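Long-range contacts in dual specificity protein phosphatase 18 (Homo sapiens, PDB 2ESB), which removes phosphate from tyrosine, serine and threonine residues of proteins, preferring phosphotyrosine and doubly phosphorylated peptides over phosphothreonine: residues 21-31 with 132-140; 45-56 with 99-110. All coordinates share one frame; numbering follows the deposited sequence.

Contact 1: 21-31 with 132-140. With ACT (acetate ion), chain B.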
loop_
_atom_site.group_PDB
_atom_site.type_symbol
_atom_site.label_atom_id
_atom_site.label_comp_id
_atom_site.label_asym_id
_atom_site.label_seq_id
_atom_site.Cartn_x
_atom_site.Cartn_y
_atom_site.Cartn_z
ATOM N N SER A 21 8.773 7.017 1.502
ATOM C CA SER A 21 9.362 6.155 0.488
ATOM C C SER A 21 8.601 6.388 -0.815
ATOM O O SER A 21 7.420 6.055 -0.926
ATOM C CB SER A 21 9.249 4.688 0.901
ATOM O OG SER A 21 9.858 4.463 2.168
ATOM N N GLN A 22 9.266 6.965 -1.808
ATOM C CA GLN A 22 8.592 7.213 -3.067
ATOM C C GLN A 22 8.475 5.926 -3.884
ATOM O O GLN A 22 9.462 5.223 -4.091
ATOM C CB GLN A 22 9.324 8.291 -3.871
ATOM C CG GLN A 22 8.585 8.623 -5.170
ATOM C CD GLN A 22 9.046 9.922 -5.817
ATOM O OE1 GLN A 22 10.176 10.354 -5.641
ATOM N NE2 GLN A 22 8.165 10.535 -6.587
ATOM N N ILE A 23 7.267 5.614 -4.345
ATOM C CA ILE A 23 7.066 4.395 -5.121
ATOM C C ILE A 23 6.937 4.708 -6.609
ATOM O O ILE A 23 7.498 3.999 -7.442
ATOM C CB ILE A 23 5.817 3.622 -4.659
ATOM C CG1 ILE A 23 5.810 3.477 -3.133
ATOM C CG2 ILE A 23 5.786 2.246 -5.326
ATOM C CD1 ILE A 23 7.089 2.890 -2.538
ATOM N N THR A 24 6.189 5.756 -6.945
ATOM C CA THR A 24 6.025 6.153 -8.341
ATOM C C THR A 24 6.099 7.666 -8.358
ATOM O O THR A 24 6.332 8.284 -7.327
ATOM C CB THR A 24 4.658 5.743 -8.917
ATOM O OG1 THR A 24 3.641 6.561 -8.328
ATOM C CG2 THR A 24 4.362 4.250 -8.630
ATOM N N LYS A 25 5.891 8.270 -9.520
ATOM C CA LYS A 25 5.947 9.722 -9.610
ATOM C C LYS A 25 4.872 10.383 -8.753
ATOM O O LYS A 25 5.022 11.536 -8.358
ATOM C CB LYS A 25 5.788 10.172 -11.066
ATOM C CG LYS A 25 4.446 9.814 -11.701
ATOM C CD LYS A 25 4.379 10.366 -13.109
ATOM C CE LYS A 25 2.977 10.325 -13.680
ATOM N NZ LYS A 25 2.935 11.043 -14.990
ATOM N N SER A 26 3.802 9.658 -8.438
ATOM C CA SER A 26 2.724 10.251 -7.641
ATOM C C SER A 26 2.273 9.433 -6.431
ATOM O O SER A 26 1.199 9.684 -5.868
ATOM C CB SER A 26 1.503 10.497 -8.523
ATOM O OG SER A 26 0.880 9.269 -8.850
ATOM N N LEU A 27 3.061 8.441 -6.041
ATOM C CA LEU A 27 2.687 7.626 -4.894
ATOM C C LEU A 27 3.857 7.413 -3.958
ATOM O O LEU A 27 4.977 7.153 -4.406
ATOM C CB LEU A 27 2.158 6.272 -5.354
ATOM C CG LEU A 27 1.736 5.323 -4.225
ATOM C CD1 LEU A 27 0.529 5.902 -3.486
ATOM C CD2 LEU A 27 1.400 3.947 -4.826
ATOM N N TYR A 28 3.579 7.528 -2.660
ATOM C CA TYR A 28 4.571 7.344 -1.601
ATOM C C TYR A 28 3.989 6.466 -0.491
ATOM O O TYR A 28 2.769 6.360 -0.345
ATOM C CB TYR A 28 4.943 8.687 -0.966
ATOM C CG TYR A 28 5.513 9.731 -1.904
ATOM C CD1 TYR A 28 4.703 10.365 -2.843
ATOM C CD2 TYR A 28 6.854 10.116 -1.816
ATOM C CE1 TYR A 28 5.205 11.365 -3.672
ATOM C CE2 TYR A 28 7.376 11.121 -2.648
ATOM C CZ TYR A 28 6.541 11.736 -3.569
ATOM O OH TYR A 28 7.022 12.718 -4.394
ATOM N N ILE A 29 4.863 5.851 0.299
ATOM C CA ILE A 29 4.437 5.037 1.439
ATOM C C ILE A 29 5.230 5.506 2.660
ATOM O O ILE A 29 6.412 5.842 2.542
ATOM C CB ILE A 29 4.758 3.536 1.273
ATOM C CG1 ILE A 29 3.970 2.930 0.111
ATOM C CG2 ILE A 29 4.408 2.806 2.564
ATOM C CD1 ILE A 29 4.376 1.475 -0.180
ATOM N N SER A 30 4.607 5.527 3.831
ATOM C CA SER A 30 5.337 5.944 5.031
ATOM C C SER A 30 4.706 5.390 6.293
ATOM O O SER A 30 3.660 4.730 6.247
ATOM C CB SER A 30 5.380 7.478 5.142
ATOM O OG SER A 30 4.181 7.978 5.730
ATOM N N ASN A 31 5.348 5.648 7.427
ATOM C CA ASN A 31 4.797 5.211 8.698
ATOM C C ASN A 31 3.906 6.353 9.206
ATOM O O ASN A 31 3.739 7.373 8.522
ATOM C CB ASN A 31 5.914 4.895 9.699
ATOM C CG ASN A 31 6.711 6.114 10.084
ATOM O OD1 ASN A 31 6.494 7.203 9.555
ATOM N ND2 ASN A 31 7.644 5.942 11.015
ATOM N N THR A 132 8.808 -6.789 -5.844
ATOM C CA THR A 132 10.242 -6.529 -5.991
ATOM C C THR A 132 10.488 -5.026 -6.055
ATOM O O THR A 132 11.392 -4.494 -5.402
ATOM C CB THR A 132 10.799 -7.170 -7.278
ATOM O OG1 THR A 132 10.496 -8.571 -7.275
ATOM C CG2 THR A 132 12.321 -6.978 -7.367
ATOM N N TRP A 133 9.674 -4.345 -6.849
ATOM C CA TRP A 133 9.786 -2.900 -7.003
ATOM C C TRP A 133 9.523 -2.174 -5.681
ATOM O O TRP A 133 10.319 -1.341 -5.255
ATOM C CB TRP A 133 8.794 -2.401 -8.067
ATOM C CG TRP A 133 8.772 -0.884 -8.196
ATOM C CD1 TRP A 133 7.966 -0.004 -7.509
ATOM C CD2 TRP A 133 9.654 -0.083 -8.988
ATOM N NE1 TRP A 133 8.304 1.304 -7.826
ATOM C CE2 TRP A 133 9.339 1.278 -8.730
ATOM C CE3 TRP A 133 10.686 -0.378 -9.890
ATOM C CZ2 TRP A 133 10.022 2.334 -9.341
ATOM C CZ3 TRP A 133 11.364 0.678 -10.499
ATOM C CH2 TRP A 133 11.027 2.014 -10.221
ATOM N N THR A 134 8.411 -2.494 -5.029
ATOM C CA THR A 134 8.074 -1.811 -3.780
ATOM C C THR A 134 9.116 -2.058 -2.699
ATOM O O THR A 134 9.520 -1.130 -1.983
ATOM C CB THR A 134 6.656 -2.218 -3.288
ATOM O OG1 THR A 134 5.694 -1.903 -4.309
ATOM C CG2 THR A 134 6.282 -1.451 -2.020
ATOM N N LYS A 135 9.562 -3.304 -2.590
ATOM C CA LYS A 135 10.577 -3.682 -1.606
ATOM C C LYS A 135 11.875 -2.897 -1.869
ATOM O O LYS A 135 12.588 -2.515 -0.932
ATOM C CB LYS A 135 10.823 -5.196 -1.693
ATOM C CG LYS A 135 12.012 -5.712 -0.908
ATOM C CD LYS A 135 11.631 -6.120 0.487
ATOM C CE LYS A 135 12.790 -6.843 1.149
ATOM N NZ LYS A 135 12.454 -7.240 2.531
ATOM N N SER A 136 12.179 -2.655 -3.140
ATOM C CA SER A 136 13.374 -1.884 -3.496
ATOM C C SER A 136 13.199 -0.441 -3.030
ATOM O O SER A 136 14.154 0.192 -2.594
ATOM C CB SER A 136 13.611 -1.889 -5.007
ATOM O OG SER A 136 13.886 -3.199 -5.471
ATOM N N CYS A 137 11.978 0.079 -3.116
ATOM C CA CYS A 137 11.730 1.454 -2.685
ATOM C C CYS A 137 11.644 1.578 -1.175
ATOM O O CYS A 137 12.049 2.591 -0.609
ATOM C CB CYS A 137 10.424 1.991 -3.266
ATOM S SG CYS A 137 10.338 2.057 -5.044
ATOM N N ARG A 138 11.099 0.555 -0.523
ATOM C CA ARG A 138 10.944 0.580 0.930
ATOM C C ARG A 138 11.211 -0.827 1.446
ATOM O O ARG A 138 10.295 -1.630 1.579
ATOM C CB ARG A 138 9.520 1.020 1.297
ATOM C CG ARG A 138 9.294 1.274 2.780
ATOM C CD ARG A 138 7.853 1.708 3.050
ATOM N NE ARG A 138 7.576 1.887 4.480
ATOM C CZ ARG A 138 8.003 2.916 5.208
ATOM N NH1 ARG A 138 8.728 3.871 4.650
ATOM N NH2 ARG A 138 7.703 2.992 6.497
ATOM N N PRO A 139 12.479 -1.128 1.761
ATOM C CA PRO A 139 12.961 -2.418 2.262
ATOM C C PRO A 139 12.146 -3.126 3.336
ATOM O O PRO A 139 12.022 -4.352 3.315
ATOM C CB PRO A 139 14.372 -2.088 2.750
ATOM C CG PRO A 139 14.809 -1.037 1.792
ATOM C CD PRO A 139 13.585 -0.150 1.715
ATOM N N ILE A 140 11.585 -2.375 4.272
ATOM C CA ILE A 140 10.842 -3.007 5.352
ATOM C C ILE A 140 9.422 -3.479 5.071
ATOM O O ILE A 140 8.794 -4.026 5.969
ATOM C CB ILE A 140 10.777 -2.101 6.597
ATOM C CG1 ILE A 140 9.988 -0.833 6.269
ATOM C CG2 ILE A 140 12.190 -1.758 7.076
ATOM C CD1 ILE A 140 9.818 0.100 7.444
HETATM C C ACT B . 6.307 6.849 -12.895
HETATM O O ACT B . 5.763 6.890 -11.768
HETATM O OXT ACT B . 5.677 6.643 -13.957
HETATM C CH3 ACT B . 7.835 7.068 -12.936
HETATM O O HOH W 1 12.459 3.972 1.794
HETATM O O HOH W 2 8.457 6.106 7.077
#

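Contact 2: 45-56 with 99-110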
loop_
_atom_site.group_PDB
_atom_site.type_symbol
_atom_site.label_atom_id
_atom_site.label_comp_id
_atom_site.label_asym_id
_atom_site.label_seq_id
_atom_site.Cartn_x
_atom_site.Cartn_y
_atom_site.Cartn_z
ATOM N N GLN A 45 5.340 17.561 -1.993
ATOM C CA GLN A 45 4.125 17.933 -2.704
ATOM C C GLN A 45 2.973 16.937 -2.569
ATOM O O GLN A 45 2.278 16.649 -3.543
ATOM C CB GLN A 45 4.448 18.154 -4.183
ATOM C CG GLN A 45 5.284 19.398 -4.439
ATOM C CD GLN A 45 5.667 19.544 -5.900
ATOM O OE1 GLN A 45 6.652 18.965 -6.362
ATOM N NE2 GLN A 45 4.879 20.307 -6.637
ATOM N N ILE A 46 2.762 16.418 -1.362
ATOM C CA ILE A 46 1.661 15.484 -1.136
ATOM C C ILE A 46 0.324 16.243 -1.085
ATOM O O ILE A 46 0.188 17.220 -0.343
ATOM C CB ILE A 46 1.831 14.721 0.196
ATOM C CG1 ILE A 46 3.184 13.999 0.236
ATOM C CG2 ILE A 46 0.697 13.717 0.355
ATOM C CD1 ILE A 46 3.413 13.043 -0.921
ATOM N N THR A 47 -0.666 15.784 -1.844
ATOM C CA THR A 47 -1.977 16.447 -1.868
ATOM C C THR A 47 -3.093 15.563 -1.356
ATOM O O THR A 47 -4.199 16.040 -1.074
ATOM C CB THR A 47 -2.365 16.897 -3.296
ATOM O OG1 THR A 47 -2.378 15.767 -4.175
ATOM C CG2 THR A 47 -1.385 17.926 -3.818
ATOM N N MET A 48 -2.795 14.272 -1.238
ATOM C CA MET A 48 -3.758 13.286 -0.770
ATOM C C MET A 48 -3.087 12.328 0.214
ATOM O O MET A 48 -2.027 11.775 -0.075
ATOM C CB MET A 48 -4.297 12.473 -1.957
ATOM C CG MET A 48 -5.371 11.448 -1.574
ATOM S SD MET A 48 -6.942 12.247 -1.154
ATOM C CE MET A 48 -7.532 11.190 0.161
ATOM N N VAL A 49 -3.707 12.145 1.374
ATOM C CA VAL A 49 -3.188 11.238 2.390
ATOM C C VAL A 49 -4.225 10.152 2.667
ATOM O O VAL A 49 -5.366 10.441 3.044
ATOM C CB VAL A 49 -2.874 11.979 3.712
ATOM C CG1 VAL A 49 -2.474 10.969 4.786
ATOM C CG2 VAL A 49 -1.734 12.993 3.494
ATOM N N ILE A 50 -3.827 8.902 2.465
ATOM C CA ILE A 50 -4.713 7.769 2.696
ATOM C C ILE A 50 -4.173 6.967 3.874
ATOM O O ILE A 50 -3.142 6.308 3.780
ATOM C CB ILE A 50 -4.806 6.859 1.457
ATOM C CG1 ILE A 50 -5.297 7.674 0.250
ATOM C CG2 ILE A 50 -5.777 5.721 1.740
ATOM C CD1 ILE A 50 -5.505 6.856 -1.041
ATOM N N ASN A 51 -4.887 7.050 4.987
ATOM C CA ASN A 51 -4.524 6.398 6.233
ATOM C C ASN A 51 -5.167 5.019 6.265
ATOM O O ASN A 51 -6.376 4.881 6.453
ATOM C CB ASN A 51 -5.005 7.301 7.386
ATOM C CG ASN A 51 -4.781 6.706 8.770
ATOM O OD1 ASN A 51 -4.463 5.529 8.935
ATOM N ND2 ASN A 51 -4.983 7.536 9.782
ATOM N N VAL A 52 -4.347 3.991 6.068
ATOM C CA VAL A 52 -4.846 2.628 6.065
ATOM C C VAL A 52 -4.694 2.007 7.455
ATOM O O VAL A 52 -3.865 1.127 7.677
ATOM C CB VAL A 52 -4.098 1.762 5.011
ATOM C CG1 VAL A 52 -4.887 0.500 4.731
ATOM C CG2 VAL A 52 -3.899 2.555 3.722
ATOM N N SER A 53 -5.492 2.482 8.400
ATOM C CA SER A 53 -5.431 1.954 9.764
ATOM C C SER A 53 -6.681 2.343 10.529
ATOM O O SER A 53 -7.401 3.264 10.151
ATOM C CB SER A 53 -4.241 2.537 10.521
ATOM O OG SER A 53 -4.580 3.830 11.002
ATOM N N VAL A 54 -6.916 1.644 11.626
ATOM C CA VAL A 54 -8.048 1.939 12.473
ATOM C C VAL A 54 -7.574 2.906 13.547
ATOM O O VAL A 54 -8.269 3.854 13.904
ATOM C CB VAL A 54 -8.548 0.663 13.198
ATOM C CG1 VAL A 54 -9.675 1.011 14.153
ATOM C CG2 VAL A 54 -9.023 -0.358 12.183
ATOM N N GLU A 55 -6.354 2.674 14.013
ATOM C CA GLU A 55 -5.790 3.404 15.139
ATOM C C GLU A 55 -4.979 4.688 14.973
ATOM O O GLU A 55 -4.869 5.458 15.922
ATOM C CB GLU A 55 -4.972 2.413 15.982
ATOM C CG GLU A 55 -3.554 2.131 15.460
ATOM C CD GLU A 55 -3.497 1.103 14.332
ATOM O OE1 GLU A 55 -4.550 0.758 13.751
ATOM O OE2 GLU A 55 -2.381 0.635 14.026
ATOM N N VAL A 56 -4.403 4.930 13.801
ATOM C CA VAL A 56 -3.601 6.136 13.610
ATOM C C VAL A 56 -4.454 7.371 13.348
ATOM O O VAL A 56 -5.354 7.357 12.504
ATOM C CB VAL A 56 -2.601 5.954 12.436
ATOM C CG1 VAL A 56 -1.693 7.179 12.312
ATOM C CG2 VAL A 56 -1.776 4.688 12.656
ATOM N N ARG A 99 -0.371 14.190 -5.738
ATOM C CA ARG A 99 0.457 13.074 -5.287
ATOM C C ARG A 99 -0.171 12.471 -4.032
ATOM O O ARG A 99 -0.673 13.186 -3.164
ATOM C CB ARG A 99 1.882 13.540 -4.984
ATOM C CG ARG A 99 2.599 14.108 -6.192
ATOM C CD ARG A 99 4.075 14.346 -5.906
ATOM N NE ARG A 99 4.673 15.156 -6.965
ATOM C CZ ARG A 99 5.973 15.380 -7.105
ATOM N NH1 ARG A 99 6.836 14.848 -6.252
ATOM N NH2 ARG A 99 6.409 16.149 -8.099
ATOM N N THR A 100 -0.115 11.152 -3.936
ATOM C CA THR A 100 -0.719 10.458 -2.814
ATOM C C THR A 100 0.271 9.792 -1.870
ATOM O O THR A 100 1.249 9.185 -2.311
ATOM C CB THR A 100 -1.680 9.357 -3.335
ATOM O OG1 THR A 100 -2.663 9.943 -4.204
ATOM C CG2 THR A 100 -2.380 8.654 -2.186
ATOM N N LEU A 101 0.008 9.924 -0.567
ATOM C CA LEU A 101 0.793 9.250 0.456
ATOM C C LEU A 101 -0.116 8.197 1.070
ATOM O O LEU A 101 -1.201 8.513 1.594
ATOM C CB LEU A 101 1.257 10.188 1.591
ATOM C CG LEU A 101 1.808 9.456 2.837
ATOM C CD1 LEU A 101 3.111 8.697 2.496
ATOM C CD2 LEU A 101 2.072 10.454 3.968
ATOM N N LEU A 102 0.302 6.945 0.968
ATOM C CA LEU A 102 -0.414 5.843 1.587
ATOM C C LEU A 102 0.389 5.576 2.854
ATOM O O LEU A 102 1.600 5.433 2.767
ATOM C CB LEU A 102 -0.327 4.575 0.737
ATOM C CG LEU A 102 -1.372 4.260 -0.319
ATOM C CD1 LEU A 102 -0.911 3.030 -1.109
ATOM C CD2 LEU A 102 -2.727 4.020 0.368
ATOM N N HIS A 103 -0.260 5.505 4.015
ATOM C CA HIS A 103 0.458 5.190 5.247
ATOM C C HIS A 103 -0.421 4.375 6.189
ATOM O O HIS A 103 -1.641 4.314 6.041
ATOM C CB HIS A 103 0.914 6.465 5.971
ATOM C CG HIS A 103 -0.165 7.132 6.774
ATOM N ND1 HIS A 103 -0.433 6.798 8.086
ATOM C CD2 HIS A 103 -1.030 8.128 6.456
ATOM C CE1 HIS A 103 -1.410 7.563 8.541
ATOM N NE2 HIS A 103 -1.790 8.379 7.574
ATOM N N CYS A 104 0.219 3.714 7.138
ATOM C CA CYS A 104 -0.501 2.965 8.151
ATOM C C CYS A 104 0.272 3.296 9.431
ATOM O O CYS A 104 0.715 4.443 9.586
ATOM C CB CYS A 104 -0.550 1.459 7.813
ATOM S SG CYS A 104 0.995 0.651 7.322
ATOM N N ALA A 105 0.437 2.359 10.355
ATOM C CA ALA A 105 1.177 2.703 11.567
ATOM C C ALA A 105 2.682 2.634 11.322
ATOM O O ALA A 105 3.414 3.577 11.633
ATOM C CB ALA A 105 0.775 1.777 12.729
ATOM N N ALA A 106 3.148 1.533 10.741
ATOM C CA ALA A 106 4.581 1.371 10.484
ATOM C C ALA A 106 4.969 1.449 9.009
ATOM O O ALA A 106 6.148 1.458 8.689
ATOM C CB ALA A 106 5.053 0.034 11.054
ATOM N N GLY A 107 3.989 1.487 8.109
ATOM C CA GLY A 107 4.327 1.528 6.693
ATOM C C GLY A 107 4.930 0.197 6.262
ATOM O O GLY A 107 5.767 0.129 5.361
ATOM N N VAL A 108 4.490 -0.872 6.917
ATOM C CA VAL A 108 5.011 -2.202 6.631
ATOM C C VAL A 108 4.026 -3.173 6.007
ATOM O O VAL A 108 4.327 -3.801 4.996
ATOM C CB VAL A 108 5.564 -2.857 7.931
ATOM C CG1 VAL A 108 5.780 -4.363 7.728
ATOM C CG2 VAL A 108 6.882 -2.177 8.328
ATOM N N SER A 109 2.848 -3.295 6.604
ATOM C CA SER A 109 1.858 -4.257 6.123
ATOM C C SER A 109 0.633 -3.721 5.374
ATOM O O SER A 109 0.440 -4.014 4.187
ATOM C CB SER A 109 1.378 -5.105 7.309
ATOM O OG SER A 109 0.516 -6.141 6.867
ATOM N N ARG A 110 -0.199 -2.957 6.072
ATOM C CA ARG A 110 -1.426 -2.408 5.494
ATOM C C ARG A 110 -1.264 -1.483 4.283
ATOM O O ARG A 110 -1.839 -1.746 3.213
ATOM C CB ARG A 110 -2.228 -1.701 6.595
ATOM C CG ARG A 110 -2.859 -2.683 7.586
ATOM C CD ARG A 110 -3.459 -1.974 8.791
ATOM N NE ARG A 110 -2.420 -1.478 9.696
ATOM C CZ ARG A 110 -2.667 -0.964 10.897
ATOM N NH1 ARG A 110 -3.911 -0.875 11.339
ATOM N NH2 ARG A 110 -1.668 -0.553 11.664
#

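Contact 1: 21-31 with 132-140
R138 reaches from the C-terminal end of helix 127-137 to the edge hairpin of the phosphatase sheet, strands 21-24 and 27-30. It is the first residue to leave the helix. Its CG lies opposite the backbone N (chi1 -172°), and the chain runs on extended to NE, which carries the guanidinium across I29 to S21. NH1 donates to OG of S21 at 2.8 Å, and that oxygen lies in the guanidinium plane. CD of R138 rests on CG2 of I29 at 3.6 Å. The backbone of I29 and S30 covers one face of the guanidinium. W133 makes the second polar link. Its ring edge points NE1 at the carbonyl O of I23, 2.8 Å away and close to the ring plane. Between these two bonds carbon atoms meet: CD1 of I23 touches CB of C137 at 3.5 Å, and CD1 of I29 touches CG2 of T134 at 3.9 Å.

Further out, R138 is fixed by the phosphate-binding loop: NE donates to O of G107 and NH2 to O of A106. A lysine in its place, with one nitrogen and no flat group, would probably leave S21 OG or one of these carbonyls without its donor. T134 OG1 is hydrogen-bonded to O of A130 within its own helix. At the turn of the hairpin, T24 OG1 accepts from the backbone N of S26, an ST turn. One water joins S21 to the helix end: it lies 2.7 Å from OG of S21 and donates to O of C137 at 2.8 Å.

Contact 2: 45-56 with 99-110
The active-site signature loop of the protein tyrosine phosphatases, C-x5-R, runs from C104 to R110, and this contact sets its two ends against the segment 45-56. C104 is the predicted phosphocysteine nucleophile. R110 grips E55 end-on: NH2 donates to OE2 at 2.7 Å and NH1 to OE1 at 3.0 Å. Both oxygens are met on the syn side, near the guanidinium plane. CB of S53 lies over one face of that plane, 3.5 Å from NH1. The remaining nitrogen, NE, forms a salt bridge with the sulfonate of a bound HEPES molecule, which is also held by backbone N-H groups of the loop.

Upstream, strands 48-51 and 100-103 are parallel neighbours in the central sheet of the alpha/beta fold. The ladder includes L101 N to M48 O, I50 N to L101 O and H103 N to I50 O, and ends with V52 N donating to H103 O at 2.7 Å. Side chains of I50 and L102 lie side by side on one face, CB to CD2 3.7 Å. On the other face H103 has CG between its backbone N and carbonyl carbon (chi1 80°). This turns its ring under N51, whose CA makes a CH-pi contact 4.0 Å from the ring centroid. CG1 of V49 meets the ring edge at CD2. ND1 donates to O of C104, and NE2 is hydrogen-bonded to ND2 of N58. Beside it, N51 OD1 accepts from S53 OG on a lone pair at 2.7 Å.

Overall arrangement
From the N terminus, the chain first makes the hairpin 21-31, whose partner comes about a hundred residues later. It then passes through helix 38-43 into segment 45-56. Strand 65-68 and helix 83-95 follow before segment 99-110 returns to close contact 2. Helix 110-122 comes next, and only then does 132-140 close contact 1. Contact 2 is therefore enclosed within contact 1 along the chain, and the two do not cross. They share the central sheet, where strand 27-30 lies beside 100-103, and just before it S26 O is 2.8 Å from T100 N. Contact 1 ties the sheet's hairpin edge to helix 127-137, and contact 2 joins its inner strands to the catalytic loop.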